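Local coordinates for uncharacterized peptidase Lmo0363 (Listeria monocytogenes, PDB 3L4E), which probably acts as a serine-type peptidase of the S51 (peptidase E-like) family, cleaving peptide bonds, although its substrates remain uncharacterised, at residues S157-Y162 and Q172-E177; P16-F21 and L115-S120; I133-S138 and K168-K173. All blocks are in the same frame, centred on the assembly; numbering follows the deposited sequence. Where two conformers were deposited one is given.

Interaction 1 of 3, residues S157-Y162 and Q172-E177; sequences STLPHY and QKIVTE
Leu159 spreads its two methyl branches over one side of the helix at 172-177, and both take part in the apolar contacts. CD1 rests on CD1 of Ile174 at 3.7 Å, while CD2 touches both Ile174 CG2 and Val175 CG2, 4.0 Å from the latter. With CG anti to the backbone N (chi1 -178°), the leucine reaches out from strand 157-159 into the notch between these two successive helix residues.

The aromatic contact comes from Tyr162, whose ring reaches toward the helix and crosses Val175 at about a right angle. Its CE1 meets Val175 CG2 at 3.5 Å, an oblique approach. Val175 CG2 is thus shared by the leucine and the tyrosine. The ring and the Gln172 side chain also cross at about a right angle.

No hydrogen bond joins the two segments. Within the helix, Gln172 O accepts from Thr176 N and from Thr176 OG1 (3.0 Å), which approach from opposite faces of its carbonyl plane.

On the strand's flank, backbone bonds link Leu159 to Tyr185 and Ile187. The arrangement is a helix packed beside a short parallel two-stranded sheet, whose strand 157-159 leads through Pro160 to His161, the charge-relay histidine by similarity.

Interaction 2 of 3, residues P16-F21 and L115-S120; sequences PLFTEF and LYIGES
The Phe18 ring from helix 15-21 meets Leu115 at its edge: Leu115 CD2 sits close to the ring plane, 3.7 Å from Phe18 CE1. Ile117 CD1 approaches the same ring obliquely, 3.5 Å from CE1, and also touches CZ. One corner of the ring therefore fits against two residues that project from the same side of strand 115-119. The Phe21 ring likewise receives Leu115 at its edge. Other aromatic and charged partners surround the rings: Phe18 forms edge-to-face pairs with Phe6 and Phe11, and Phe21 makes a cation-pi contact with Arg196.

This is helix-on-sheet packing in an alpha/beta fold. Strand 115-119 runs inside a mixed sheet, between strands 82-85 and 4-8, and helix 15-21 covers one of its faces. The segment axes are 12.3 Å apart at closest approach and their directions are 165° apart, so helix and strand run nearly antiparallel. Both phenylalanines carry CG anti to the backbone N (chi1 -176° in each), which extends the rings from the helix toward the strand and bridges that separation. Tyr116 points from the strand in the opposite sense, and its hydroxyl bonds to Gly122 O.

Just past the strand comes Ser120, at the N-cap position of helix 121-124 and a charge-relay residue by similarity. Its positive phi (50°) and the GxSxG sequence are consistent with a nucleophile elbow. The apolar contact uses Leu115 and Ile117, in the first part of the strand, and Leu115 splits its branches: CD2 goes to Phe18, and CD1 lies in the plane of the Phe21 ring, 3.4 Å from CE2.

Interaction 3 of 3, residues I133-S138 and K168-K173; sequences IQTMDS and KEITQK. With SO4 (sulfate ion), chain C.
Ile170 faces the backbone and side chains of Thr135 and Met136, bringing helix 168-177 against a single turn, helical in its backbone angles at 134-136, in the loop between helix 121-124 and strand 157-159. The apolar pair is Ile170 CG2 with Met136 CB, 4.1 Å apart. Thr135 supplies van der Waals neighbours: its OG1 lies near the same CG2, and its carbonyl O is 3.8 Å from Ile170 CD1. The Thr135 and Ile170 side chains lie alongside each other, pointing opposite ways.

Met136, a selenomethionine, adds a second apolar contact. Its chain is extended through chi2 (179°) and bends only at chi3 (-63°), which places CE 4.0 Å from Thr171 CG2. Met136 was modelled in two conformations, so this contact is doubtful. The hydroxyl of Thr171 is used elsewhere, by Phe167 O and Asn163 N.

The polar link across the segments is indirect: a water bridges Thr135 OG1 and Ile170 O, at 2.8 Å from each, and donates to the carbonyl oxygen. The turn is held from within by Ile133 O, which accepts from both Met136 N and Asp137 N. Asp137 is tied to helix 90-100 through a hydrogen bond between its OD2 and Thr90 OG1.

Next to the turn sits a sulfate ion, probably from the crystallisation liquor and also bonded to Asn89 ND2. Ser138 supplies its backbone N-H rather than its hydroxyl, which is bonded to Lys140 N; the N to sulfate O3 distance is 3.0 Å, with an angle of 152° at the hydrogen.

Interactions 1 and 3 share helix 168-177, and their centres lie about 7 Å apart. Ile174 CG1 comes within 3.6 Å of Thr135 OG1, and Pro160 O lies 3.7 Å from both Thr171 CG2 and Met136 CE, so the strand, helix and turn pack as one unit. Interaction 2 is centred about 20 Å from interaction 1, yet their segments converge at the putative charge relay, where His161 NE2 lies 3.1 Å from Ser120 OG. The Met136 side chain is about 4 Å from that of His161 and about 6 Å from that of Ser120, placing the turn at the edge of this site. Distances to Ser120 and Met136 hold for one conformer of each.

Interaction 1 of 3, residues S157-Y162 and Q172-E177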
ATOM      1  N   SER A 157      11.073   0.762  -7.094  1.00 29.64           N
ATOM      2  CA  SER A 157      10.920   1.096  -5.679  1.00 34.70           C
ATOM      3  C   SER A 157      10.166   2.411  -5.495  1.00 29.20           C
ATOM      4  O   SER A 157      10.744   3.498  -5.600  1.00 31.10           O
ATOM      5  CB  SER A 157      12.291   1.184  -5.003  1.00 37.68           C
ATOM      6  OG  SER A 157      12.991  -0.041  -5.121  1.00 36.03           O
ATOM      7  N   THR A 158       8.876   2.305  -5.206  1.00 24.88           N
ATOM      8  CA  THR A 158       8.018   3.479  -5.114  1.00 23.91           C
ATOM      9  C   THR A 158       8.427   4.359  -3.944  1.00 23.03           C
ATOM     10  O   THR A 158       8.612   3.878  -2.826  1.00 26.23           O
ATOM     11  CB  THR A 158       6.545   3.078  -4.983  1.00 22.24           C
ATOM     12  OG1 THR A 158       6.189   2.229  -6.082  1.00 24.43           O
ATOM     13  CG2 THR A 158       5.645   4.305  -4.969  1.00 22.38           C
ATOM     14  N   LEU A 159       8.575   5.650  -4.214  1.00 25.22           N
ATOM     15  CA  LEU A 159       8.971   6.616  -3.194  1.00 25.92           C
ATOM     16  C   LEU A 159       7.857   7.640  -3.014  1.00 26.95           C
ATOM     17  O   LEU A 159       7.714   8.555  -3.817  1.00 29.44           O
ATOM     18  CB  LEU A 159      10.274   7.301  -3.593  1.00 32.50           C
ATOM     19  CG  LEU A 159      10.842   8.299  -2.588  1.00 31.69           C
ATOM     20  CD1 LEU A 159      11.100   7.628  -1.246  1.00 33.84           C
ATOM     21  CD2 LEU A 159      12.120   8.901  -3.143  1.00 35.44           C
ATOM     22  N   PRO A 160       7.049   7.480  -1.957  1.00 27.56           N
ATOM     23  CA  PRO A 160       5.861   8.332  -1.822  1.00 27.04           C
ATOM     24  C   PRO A 160       6.171   9.686  -1.197  1.00 30.80           C
ATOM     25  O   PRO A 160       7.239   9.885  -0.598  1.00 32.22           O
ATOM     26  CB  PRO A 160       4.956   7.515  -0.898  1.00 26.58           C
ATOM     27  CG  PRO A 160       5.918   6.760  -0.034  1.00 29.77           C
ATOM     28  CD  PRO A 160       7.130   6.459  -0.895  1.00 28.56           C
ATOM     29  N   HIS A 161       5.222  10.606  -1.350  1.00 31.60           N
ATOM     30  CA  HIS A 161       5.366  11.987  -0.900  1.00 34.07           C
ATOM     31  C   HIS A 161       6.563  12.684  -1.557  1.00 34.15           C
ATOM     32  O   HIS A 161       7.166  13.561  -0.945  1.00 39.16           O
ATOM     33  CB  HIS A 161       5.492  12.072   0.631  1.00 35.44           C
ATOM     34  CG  HIS A 161       4.516  11.218   1.386  1.00 37.78           C
ATOM     35  ND1 HIS A 161       3.149  11.385   1.299  1.00 33.02           N
ATOM     36  CD2 HIS A 161       4.712  10.207   2.266  1.00 36.87           C
ATOM     37  CE1 HIS A 161       2.547  10.507   2.081  1.00 32.78           C
ATOM     38  NE2 HIS A 161       3.473   9.778   2.681  1.00 35.08           N
ATOM     39  N   TYR A 162       6.907  12.305  -2.790  1.00 33.88           N
ATOM     40  CA  TYR A 162       8.129  12.823  -3.426  1.00 28.40           C
ATOM     41  C   TYR A 162       8.130  14.339  -3.576  1.00 33.91           C
ATOM     42  O   TYR A 162       7.204  14.921  -4.145  1.00 36.47           O
ATOM     43  CB  TYR A 162       8.401  12.172  -4.789  1.00 30.94           C
ATOM     44  CG  TYR A 162       9.670  12.697  -5.442  1.00 35.70           C
ATOM     45  CD1 TYR A 162      10.923  12.279  -5.005  1.00 40.59           C
ATOM     46  CD2 TYR A 162       9.617  13.619  -6.482  1.00 34.72           C
ATOM     47  CE1 TYR A 162      12.083  12.760  -5.591  1.00 40.61           C
ATOM     48  CE2 TYR A 162      10.775  14.104  -7.077  1.00 35.42           C
ATOM     49  CZ  TYR A 162      12.005  13.670  -6.630  1.00 38.60           C
ATOM     50  OH  TYR A 162      13.162  14.151  -7.211  1.00 40.21           O
ATOM     51  N   GLN A 172      14.522  13.608  -1.262  1.00 45.26           N
ATOM     52  CA  GLN A 172      15.655  14.046  -2.068  1.00 45.74           C
ATOM     53  C   GLN A 172      16.889  13.195  -1.792  1.00 42.51           C
ATOM     54  O   GLN A 172      17.582  12.759  -2.715  1.00 43.49           O
ATOM     55  CB  GLN A 172      15.976  15.515  -1.775  1.00 44.53           C
ATOM     56  CG  GLN A 172      14.920  16.501  -2.257  1.00 49.07           C
ATOM     57  CD  GLN A 172      14.798  16.524  -3.765  1.00 55.87           C
ATOM     58  OE1 GLN A 172      13.713  16.725  -4.309  1.00 58.77           O
ATOM     59  NE2 GLN A 172      15.915  16.310  -4.450  1.00 60.76           N
ATOM     60  N   LYS A 173      17.162  12.964  -0.513  1.00 44.87           N
ATOM     61  CA  LYS A 173      18.345  12.210  -0.114  1.00 44.30           C
ATOM     62  C   LYS A 173      18.231  10.733  -0.466  1.00 42.33           C
ATOM     63  O   LYS A 173      19.238  10.064  -0.682  1.00 48.30           O
ATOM     64  CB  LYS A 173      18.632  12.409   1.373  1.00 52.59           C
ATOM     65  CG  LYS A 173      19.130  13.815   1.688  1.00 53.98           C
ATOM     66  CD  LYS A 173      19.447  14.006   3.160  1.00 59.58           C
ATOM     67  CE  LYS A 173      20.060  15.381   3.401  1.00 57.80           C
ATOM     68  NZ  LYS A 173      20.343  15.625   4.842  1.00 62.38           N
ATOM     69  N   ILE A 174      17.000  10.231  -0.541  1.00 40.32           N
ATOM     70  CA  ILE A 174      16.771   8.851  -0.945  1.00 36.58           C
ATOM     71  C   ILE A 174      17.079   8.656  -2.426  1.00 37.98           C
ATOM     72  O   ILE A 174      17.746   7.696  -2.804  1.00 42.20           O
ATOM     73  CB  ILE A 174      15.330   8.395  -0.624  1.00 34.67           C
ATOM     74  CG1 ILE A 174      15.133   8.323   0.893  1.00 40.11           C
ATOM     75  CG2 ILE A 174      15.007   7.052  -1.292  1.00 31.58           C
ATOM     76  CD1 ILE A 174      13.780   7.807   1.324  1.00 41.13           C
ATOM     77  N   VAL A 175      16.600   9.570  -3.264  1.00 39.31           N
ATOM     78  CA  VAL A 175      16.898   9.500  -4.689  1.00 41.33           C
ATOM     79  C   VAL A 175      18.403   9.475  -4.930  1.00 43.38           C
ATOM     80  O   VAL A 175      18.904   8.664  -5.710  1.00 45.97           O
ATOM     81  CB  VAL A 175      16.301  10.689  -5.461  1.00 44.55           C
ATOM     82  CG1 VAL A 175      16.939  10.787  -6.831  1.00 47.63           C
ATOM     83  CG2 VAL A 175      14.793  10.541  -5.576  1.00 48.42           C
ATOM     84  N   THR A 176      19.118  10.366  -4.250  1.00 41.35           N
ATOM     85  CA  THR A 176      20.563  10.473  -4.419  1.00 44.16           C
ATOM     86  C   THR A 176      21.254   9.168  -4.037  1.00 46.92           C
ATOM     87  O   THR A 176      22.108   8.666  -4.770  1.00 48.75           O
ATOM     88  CB  THR A 176      21.156  11.614  -3.564  1.00 48.26           C
ATOM     89  OG1 THR A 176      20.393  12.813  -3.748  1.00 51.70           O
ATOM     90  CG2 THR A 176      22.607  11.875  -3.952  1.00 49.32           C
ATOM     91  N   GLU A 177      20.874   8.620  -2.887  1.00 48.90           N
ATOM     92  CA  GLU A 177      21.538   7.439  -2.343  1.00 46.29           C
ATOM     93  C   GLU A 177      21.181   6.145  -3.078  1.00 48.47           C
ATOM     94  O   GLU A 177      22.003   5.232  -3.177  1.00 50.57           O
ATOM     95  CB  GLU A 177      21.233   7.304  -0.850  1.00 49.81           C
ATOM     96  CG  GLU A 177      21.792   6.043  -0.210  1.00 53.80           C
ATOM     97  CD  GLU A 177      21.649   6.041   1.301  1.00 61.88           C
ATOM     98  OE1 GLU A 177      20.962   6.939   1.834  1.00 62.54           O
ATOM     99  OE2 GLU A 177      22.228   5.143   1.951  1.00 62.86           O
TER

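Interaction 2 of 3, residues P16-F21 and L115-S120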
ATOM      1  N   PRO A  16     -10.276  10.626  -7.615  1.00 15.44           N
ATOM      2  CA  PRO A  16     -10.711  10.581  -9.020  1.00 15.95           C
ATOM      3  C   PRO A  16      -9.812   9.723  -9.915  1.00 18.47           C
ATOM      4  O   PRO A  16     -10.303   9.168 -10.887  1.00 19.69           O
ATOM      5  CB  PRO A  16     -10.660  12.052  -9.461  1.00 19.05           C
ATOM      6  CG  PRO A  16     -10.809  12.831  -8.196  1.00 18.99           C
ATOM      7  CD  PRO A  16     -10.087  12.008  -7.144  1.00 16.21           C
ATOM      8  N   LEU A  17      -8.523   9.619  -9.607  1.00 16.38           N
ATOM      9  CA  LEU A  17      -7.665   8.738 -10.392  1.00 15.55           C
ATOM     10  C   LEU A  17      -8.063   7.291 -10.160  1.00 16.21           C
ATOM     11  O   LEU A  17      -8.017   6.473 -11.079  1.00 15.93           O
ATOM     12  CB  LEU A  17      -6.186   8.952 -10.061  1.00 16.30           C
ATOM     13  CG  LEU A  17      -5.678  10.375 -10.318  1.00 16.87           C
ATOM     14  CD1 LEU A  17      -4.175  10.446 -10.074  1.00 21.02           C
ATOM     15  CD2 LEU A  17      -6.016  10.852 -11.734  1.00 19.72           C
ATOM     16  N   PHE A  18      -8.464   6.974  -8.931  1.00 14.38           N
ATOM     17  CA  PHE A  18      -8.941   5.626  -8.653  1.00 13.30           C
ATOM     18  C   PHE A  18     -10.220   5.283  -9.423  1.00 12.82           C
ATOM     19  O   PHE A  18     -10.338   4.182  -9.976  1.00 14.99           O
ATOM     20  CB  PHE A  18      -9.150   5.361  -7.157  1.00 14.49           C
ATOM     21  CG  PHE A  18      -9.554   3.947  -6.869  1.00 14.18           C
ATOM     22  CD1 PHE A  18      -8.628   2.913  -6.987  1.00 13.52           C
ATOM     23  CD2 PHE A  18     -10.861   3.640  -6.523  1.00 16.56           C
ATOM     24  CE1 PHE A  18      -9.000   1.607  -6.757  1.00 15.80           C
ATOM     25  CE2 PHE A  18     -11.236   2.346  -6.288  1.00 15.98           C
ATOM     26  CZ  PHE A  18     -10.303   1.319  -6.403  1.00 15.57           C
ATOM     27  N   THR A  19     -11.181   6.206  -9.459  1.00 15.68           N
ATOM     28  CA  THR A  19     -12.411   5.947 -10.199  1.00 18.68           C
ATOM     29  C   THR A  19     -12.172   5.900 -11.711  1.00 16.09           C
ATOM     30  O   THR A  19     -12.908   5.240 -12.426  1.00 20.00           O
ATOM     31  CB  THR A  19     -13.528   6.958  -9.863  1.00 17.53           C
ATOM     32  OG1 THR A  19     -13.099   8.281 -10.200  1.00 18.05           O
ATOM     33  CG2 THR A  19     -13.861   6.911  -8.384  1.00 16.55           C
ATOM     34  N   GLU A  20     -11.148   6.600 -12.191  1.00 18.17           N
ATOM     35  CA  GLU A  20     -10.707   6.422 -13.573  1.00 19.22           C
ATOM     36  C   GLU A  20     -10.127   5.019 -13.769  1.00 21.27           C
ATOM     37  O   GLU A  20     -10.376   4.371 -14.772  1.00 24.75           O
ATOM     38  CB  GLU A  20      -9.666   7.484 -13.957  1.00 18.81           C
ATOM     39  CG  GLU A  20      -9.090   7.320 -15.348  1.00 26.24           C
ATOM     40  CD  GLU A  20      -7.979   8.314 -15.644  1.00 30.77           C
ATOM     41  OE1 GLU A  20      -7.937   9.377 -14.987  1.00 30.16           O
ATOM     42  OE2 GLU A  20      -7.155   8.035 -16.538  1.00 42.22           O
ATOM     43  N   PHE A  21      -9.358   4.554 -12.792  1.00 21.17           N
ATOM     44  CA  PHE A  21      -8.701   3.248 -12.873  1.00 22.10           C
ATOM     45  C   PHE A  21      -9.695   2.073 -12.868  1.00 22.67           C
ATOM     46  O   PHE A  21      -9.569   1.136 -13.669  1.00 23.77           O
ATOM     47  CB  PHE A  21      -7.704   3.124 -11.713  1.00 21.73           C
ATOM     48  CG  PHE A  21      -6.876   1.867 -11.729  1.00 21.27           C
ATOM     49  CD1 PHE A  21      -5.963   1.631 -12.744  1.00 20.83           C
ATOM     50  CD2 PHE A  21      -6.980   0.942 -10.701  1.00 21.64           C
ATOM     51  CE1 PHE A  21      -5.184   0.480 -12.748  1.00 21.91           C
ATOM     52  CE2 PHE A  21      -6.202  -0.215 -10.694  1.00 21.77           C
ATOM     53  CZ  PHE A  21      -5.304  -0.446 -11.720  1.00 25.48           C
ATOM     54  N   LEU A 115      -7.585  -6.774  -7.217  1.00 20.38           N
ATOM     55  CA  LEU A 115      -7.010  -5.432  -7.199  1.00 18.39           C
ATOM     56  C   LEU A 115      -6.378  -5.106  -5.850  1.00 17.35           C
ATOM     57  O   LEU A 115      -7.025  -5.229  -4.806  1.00 19.70           O
ATOM     58  CB  LEU A 115      -8.082  -4.391  -7.529  1.00 23.17           C
ATOM     59  CG  LEU A 115      -7.684  -2.920  -7.373  1.00 36.15           C
ATOM     60  CD1 LEU A 115      -6.529  -2.571  -8.298  1.00 30.79           C
ATOM     61  CD2 LEU A 115      -8.878  -2.003  -7.627  1.00 39.02           C
ATOM     62  N   TYR A 116      -5.120  -4.675  -5.891  1.00 14.71           N
ATOM     63  CA  TYR A 116      -4.372  -4.246  -4.714  1.00 15.01           C
ATOM     64  C   TYR A 116      -4.186  -2.732  -4.734  1.00 12.60           C
ATOM     65  O   TYR A 116      -3.656  -2.176  -5.708  1.00 14.73           O
ATOM     66  CB  TYR A 116      -3.007  -4.945  -4.682  1.00 14.78           C
ATOM     67  CG  TYR A 116      -2.116  -4.541  -3.524  1.00 13.61           C
ATOM     68  CD1 TYR A 116      -2.150  -5.234  -2.314  1.00 13.00           C
ATOM     69  CD2 TYR A 116      -1.231  -3.471  -3.640  1.00 13.98           C
ATOM     70  CE1 TYR A 116      -1.345  -4.868  -1.254  1.00 13.06           C
ATOM     71  CE2 TYR A 116      -0.412  -3.094  -2.577  1.00 12.25           C
ATOM     72  CZ  TYR A 116      -0.470  -3.809  -1.389  1.00 11.90           C
ATOM     73  OH  TYR A 116       0.317  -3.460  -0.315  1.00 13.89           O
ATOM     74  N   ILE A 117      -4.640  -2.071  -3.672  1.00 11.77           N
ATOM     75  CA  ILE A 117      -4.465  -0.631  -3.521  1.00 12.61           C
ATOM     76  C   ILE A 117      -3.453  -0.407  -2.409  1.00 11.95           C
ATOM     77  O   ILE A 117      -3.669  -0.827  -1.266  1.00 11.81           O
ATOM     78  CB  ILE A 117      -5.776   0.073  -3.148  1.00 11.80           C
ATOM     79  CG1 ILE A 117      -6.872  -0.218  -4.182  1.00 13.26           C
ATOM     80  CG2 ILE A 117      -5.539   1.585  -2.972  1.00 14.38           C
ATOM     81  CD1 ILE A 117      -8.273   0.086  -3.660  1.00 19.78           C
ATOM     82  N   GLY A 118      -2.328   0.211  -2.748  1.00 10.63           N
ATOM     83  CA  GLY A 118      -1.277   0.424  -1.768  1.00  9.34           C
ATOM     84  C   GLY A 118      -0.975   1.885  -1.539  1.00  9.57           C
ATOM     85  O   GLY A 118      -0.575   2.586  -2.474  1.00 12.00           O
ATOM     86  N   GLU A 119      -1.157   2.339  -0.300  1.00 11.56           N
ATOM     87  CA  GLU A 119      -0.920   3.734   0.059  1.00 11.52           C
ATOM     88  C   GLU A 119       0.354   3.897   0.868  1.00 11.86           C
ATOM     89  O   GLU A 119       0.483   3.312   1.947  1.00 12.40           O
ATOM     90  CB  GLU A 119      -2.077   4.270   0.890  1.00 12.43           C
ATOM     91  CG  GLU A 119      -1.836   5.679   1.411  1.00 12.99           C
ATOM     92  CD  GLU A 119      -2.959   6.145   2.302  1.00 16.56           C
ATOM     93  OE1 GLU A 119      -3.739   6.997   1.852  1.00 15.67           O
ATOM     94  OE2 GLU A 119      -3.083   5.647   3.441  1.00 16.23           O
ATOM     95  N   SER A 120       1.276   4.708   0.352  0.58 13.76           N
ATOM     96  CA  SER A 120       2.558   4.959   1.011  0.58 14.68           C
ATOM     97  C   SER A 120       3.238   3.649   1.413  0.58 13.69           C
ATOM     98  O   SER A 120       3.683   2.908   0.543  0.58 17.91           O
ATOM     99  CB  SER A 120       2.380   5.914   2.190  0.58 19.92           C
ATOM    100  OG  SER A 120       2.025   7.201   1.716  0.58 22.03           O
TER

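Interaction 3 of 3, residues I133-S138 and K168-K173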
ATOM      1  N   ILE A 133      13.536   2.936   2.451  1.00 34.38           N
ATOM      2  CA  ILE A 133      12.549   3.783   3.114  1.00 31.35           C
ATOM      3  C   ILE A 133      12.899   4.066   4.583  1.00 34.56           C
ATOM      4  O   ILE A 133      12.161   4.768   5.275  1.00 31.90           O
ATOM      5  CB  ILE A 133      11.106   3.196   2.977  1.00 30.71           C
ATOM      6  CG1 ILE A 133      10.057   4.312   2.880  1.00 30.61           C
ATOM      7  CG2 ILE A 133      10.780   2.231   4.106  1.00 29.07           C
ATOM      8  CD1 ILE A 133      10.179   5.158   1.634  1.00 29.33           C
ATOM      9  N   GLN A 134      14.036   3.551   5.050  1.00 33.23           N
ATOM     10  CA  GLN A 134      14.381   3.633   6.471  1.00 35.57           C
ATOM     11  C   GLN A 134      14.607   5.042   7.036  1.00 39.17           C
ATOM     12  O   GLN A 134      14.551   5.230   8.253  1.00 38.15           O
ATOM     13  CB  GLN A 134      15.583   2.740   6.802  1.00 38.10           C
ATOM     14  CG  GLN A 134      16.871   3.136   6.114  1.00 40.09           C
ATOM     15  CD  GLN A 134      17.930   2.069   6.258  1.00 47.45           C
ATOM     16  OE1 GLN A 134      18.351   1.462   5.275  1.00 55.05           O
ATOM     17  NE2 GLN A 134      18.354   1.819   7.494  1.00 47.35           N
ATOM     18  N   THR A 135      14.876   6.023   6.180  1.00 39.15           N
ATOM     19  CA  THR A 135      14.990   7.399   6.664  1.00 38.56           C
ATOM     20  C   THR A 135      13.620   8.074   6.795  1.00 42.53           C
ATOM     21  O   THR A 135      13.507   9.149   7.388  1.00 44.80           O
ATOM     22  CB  THR A 135      15.947   8.277   5.805  1.00 39.76           C
ATOM     23  OG1 THR A 135      15.534   8.244   4.433  1.00 46.04           O
ATOM     24  CG2 THR A 135      17.385   7.783   5.912  1.00 42.56           C
HETATM   25  N   MSE A 136      12.577   7.457   6.252  0.61 37.02           N
HETATM   26  CA  MSE A 136      11.239   7.996   6.454  0.61 35.69           C
HETATM   27  C   MSE A 136      10.535   7.264   7.583  0.61 35.65           C
HETATM   28  O   MSE A 136       9.898   7.880   8.441  0.61 36.89           O
HETATM   29  CB  MSE A 136      10.397   7.911   5.182  0.61 31.77           C
HETATM   30  CG  MSE A 136       8.939   8.317   5.413  0.61 28.69           C
HETATM   31 SE   MSE A 136       7.819   8.245   3.827  0.52 28.78          SE
HETATM   32  CE  MSE A 136       8.758   9.606   2.780  0.61 30.02           C
ATOM     33  N   ASP A 137      10.643   5.942   7.576  1.00 32.47           N
ATOM     34  CA  ASP A 137       9.971   5.141   8.592  1.00 31.58           C
ATOM     35  C   ASP A 137      10.999   4.481   9.499  1.00 34.73           C
ATOM     36  O   ASP A 137      11.913   3.819   9.012  1.00 38.35           O
ATOM     37  CB  ASP A 137       9.134   4.041   7.938  1.00 28.73           C
ATOM     38  CG  ASP A 137       7.990   4.578   7.111  1.00 26.98           C
ATOM     39  OD1 ASP A 137       7.702   5.794   7.190  1.00 30.32           O
ATOM     40  OD2 ASP A 137       7.376   3.770   6.379  1.00 24.91           O
ATOM     41  N   SER A 138      10.843   4.624  10.811  1.00 33.11           N
ATOM     42  CA  SER A 138      11.821   4.070  11.752  1.00 31.05           C
ATOM     43  C   SER A 138      11.769   2.545  11.904  1.00 35.05           C
ATOM     44  O   SER A 138      10.702   1.966  12.104  1.00 37.21           O
ATOM     45  CB  SER A 138      11.676   4.712  13.129  1.00 34.04           C
ATOM     46  OG  SER A 138      12.579   4.111  14.048  1.00 37.20           O
ATOM     47  N   LYS A 168      10.447  16.599   1.954  1.00 46.93           N
ATOM     48  CA  LYS A 168      11.266  17.128   0.874  1.00 47.37           C
ATOM     49  C   LYS A 168      12.714  16.663   0.986  1.00 44.37           C
ATOM     50  O   LYS A 168      13.211  15.964   0.103  1.00 45.54           O
ATOM     51  CB  LYS A 168      11.172  18.655   0.790  1.00 51.16           C
ATOM     52  CG  LYS A 168      10.022  19.146  -0.079  1.00 53.24           C
ATOM     53  CD  LYS A 168      10.120  20.638  -0.336  1.00 45.64           C
ATOM     54  CE  LYS A 168       8.983  21.124  -1.219  1.00 44.31           C
ATOM     55  NZ  LYS A 168       9.122  22.582  -1.513  1.00 47.54           N
ATOM     56  N   GLU A 169      13.390  17.027   2.068  1.00 46.94           N
ATOM     57  CA  GLU A 169      14.789  16.638   2.207  1.00 52.91           C
ATOM     58  C   GLU A 169      14.951  15.122   2.278  1.00 49.60           C
ATOM     59  O   GLU A 169      15.888  14.568   1.705  1.00 47.34           O
ATOM     60  CB  GLU A 169      15.472  17.334   3.394  1.00 54.55           C
ATOM     61  CG  GLU A 169      14.555  17.739   4.536  1.00 61.40           C
ATOM     62  CD  GLU A 169      15.281  18.568   5.582  1.00 64.33           C
ATOM     63  OE1 GLU A 169      16.524  18.678   5.496  1.00 63.12           O
ATOM     64  OE2 GLU A 169      14.615  19.112   6.490  1.00 66.47           O
ATOM     65  N   ILE A 170      14.023  14.456   2.961  1.00 48.03           N
ATOM     66  CA  ILE A 170      14.053  12.998   3.067  1.00 39.46           C
ATOM     67  C   ILE A 170      14.034  12.328   1.701  1.00 40.50           C
ATOM     68  O   ILE A 170      14.897  11.504   1.394  1.00 44.30           O
ATOM     69  CB  ILE A 170      12.892  12.456   3.919  1.00 36.29           C
ATOM     70  CG1 ILE A 170      13.144  12.743   5.402  1.00 38.06           C
ATOM     71  CG2 ILE A 170      12.711  10.957   3.680  1.00 36.96           C
ATOM     72  CD1 ILE A 170      11.981  12.401   6.299  1.00 46.00           C
ATOM     73  N   THR A 171      13.038  12.673   0.884  1.00 40.65           N
ATOM     74  CA  THR A 171      12.877  12.030  -0.417  1.00 42.68           C
ATOM     75  C   THR A 171      14.007  12.389  -1.382  1.00 43.16           C
ATOM     76  O   THR A 171      14.402  11.573  -2.218  1.00 41.62           O
ATOM     77  CB  THR A 171      11.496  12.325  -1.056  1.00 39.50           C
ATOM     78  OG1 THR A 171      11.301  13.738  -1.187  1.00 44.19           O
ATOM     79  CG2 THR A 171      10.368  11.741  -0.206  1.00 41.81           C
ATOM     80  N   GLN A 172      14.522  13.608  -1.262  1.00 45.26           N
ATOM     81  CA  GLN A 172      15.655  14.046  -2.068  1.00 45.74           C
ATOM     82  C   GLN A 172      16.889  13.195  -1.792  1.00 42.51           C
ATOM     83  O   GLN A 172      17.582  12.759  -2.715  1.00 43.49           O
ATOM     84  CB  GLN A 172      15.976  15.515  -1.775  1.00 44.53           C
ATOM     85  CG  GLN A 172      14.920  16.501  -2.257  1.00 49.07           C
ATOM     86  CD  GLN A 172      14.798  16.524  -3.765  1.00 55.87           C
ATOM     87  OE1 GLN A 172      13.713  16.725  -4.309  1.00 58.77           O
ATOM     88  NE2 GLN A 172      15.915  16.310  -4.450  1.00 60.76           N
ATOM     89  N   LYS A 173      17.162  12.964  -0.513  1.00 44.87           N
ATOM     90  CA  LYS A 173      18.345  12.210  -0.114  1.00 44.30           C
ATOM     91  C   LYS A 173      18.231  10.733  -0.466  1.00 42.33           C
ATOM     92  O   LYS A 173      19.238  10.064  -0.682  1.00 48.30           O
ATOM     93  CB  LYS A 173      18.632  12.409   1.373  1.00 52.59           C
ATOM     94  CG  LYS A 173      19.130  13.815   1.688  1.00 53.98           C
ATOM     95  CD  LYS A 173      19.447  14.006   3.160  1.00 59.58           C
ATOM     96  CE  LYS A 173      20.060  15.381   3.401  1.00 57.80           C
ATOM     97  NZ  LYS A 173      20.343  15.625   4.842  1.00 62.38           N
TER
HETATM   98  S   SO4 C 207       7.932   6.318  12.462  0.87 49.98           S
HETATM   99  O1  SO4 C 207       8.437   5.568  13.607  0.90 60.42           O
HETATM  100  O2  SO4 C 207       7.035   7.372  12.920  0.94 49.86           O
HETATM  101  O3  SO4 C 207       9.059   6.904  11.750  0.96 49.51           O
HETATM  102  O4  SO4 C 207       7.208   5.415  11.566  0.96 52.76           O
HETATM  103  O   HOH W   1      16.787  10.361   3.104  1.00 34.09           O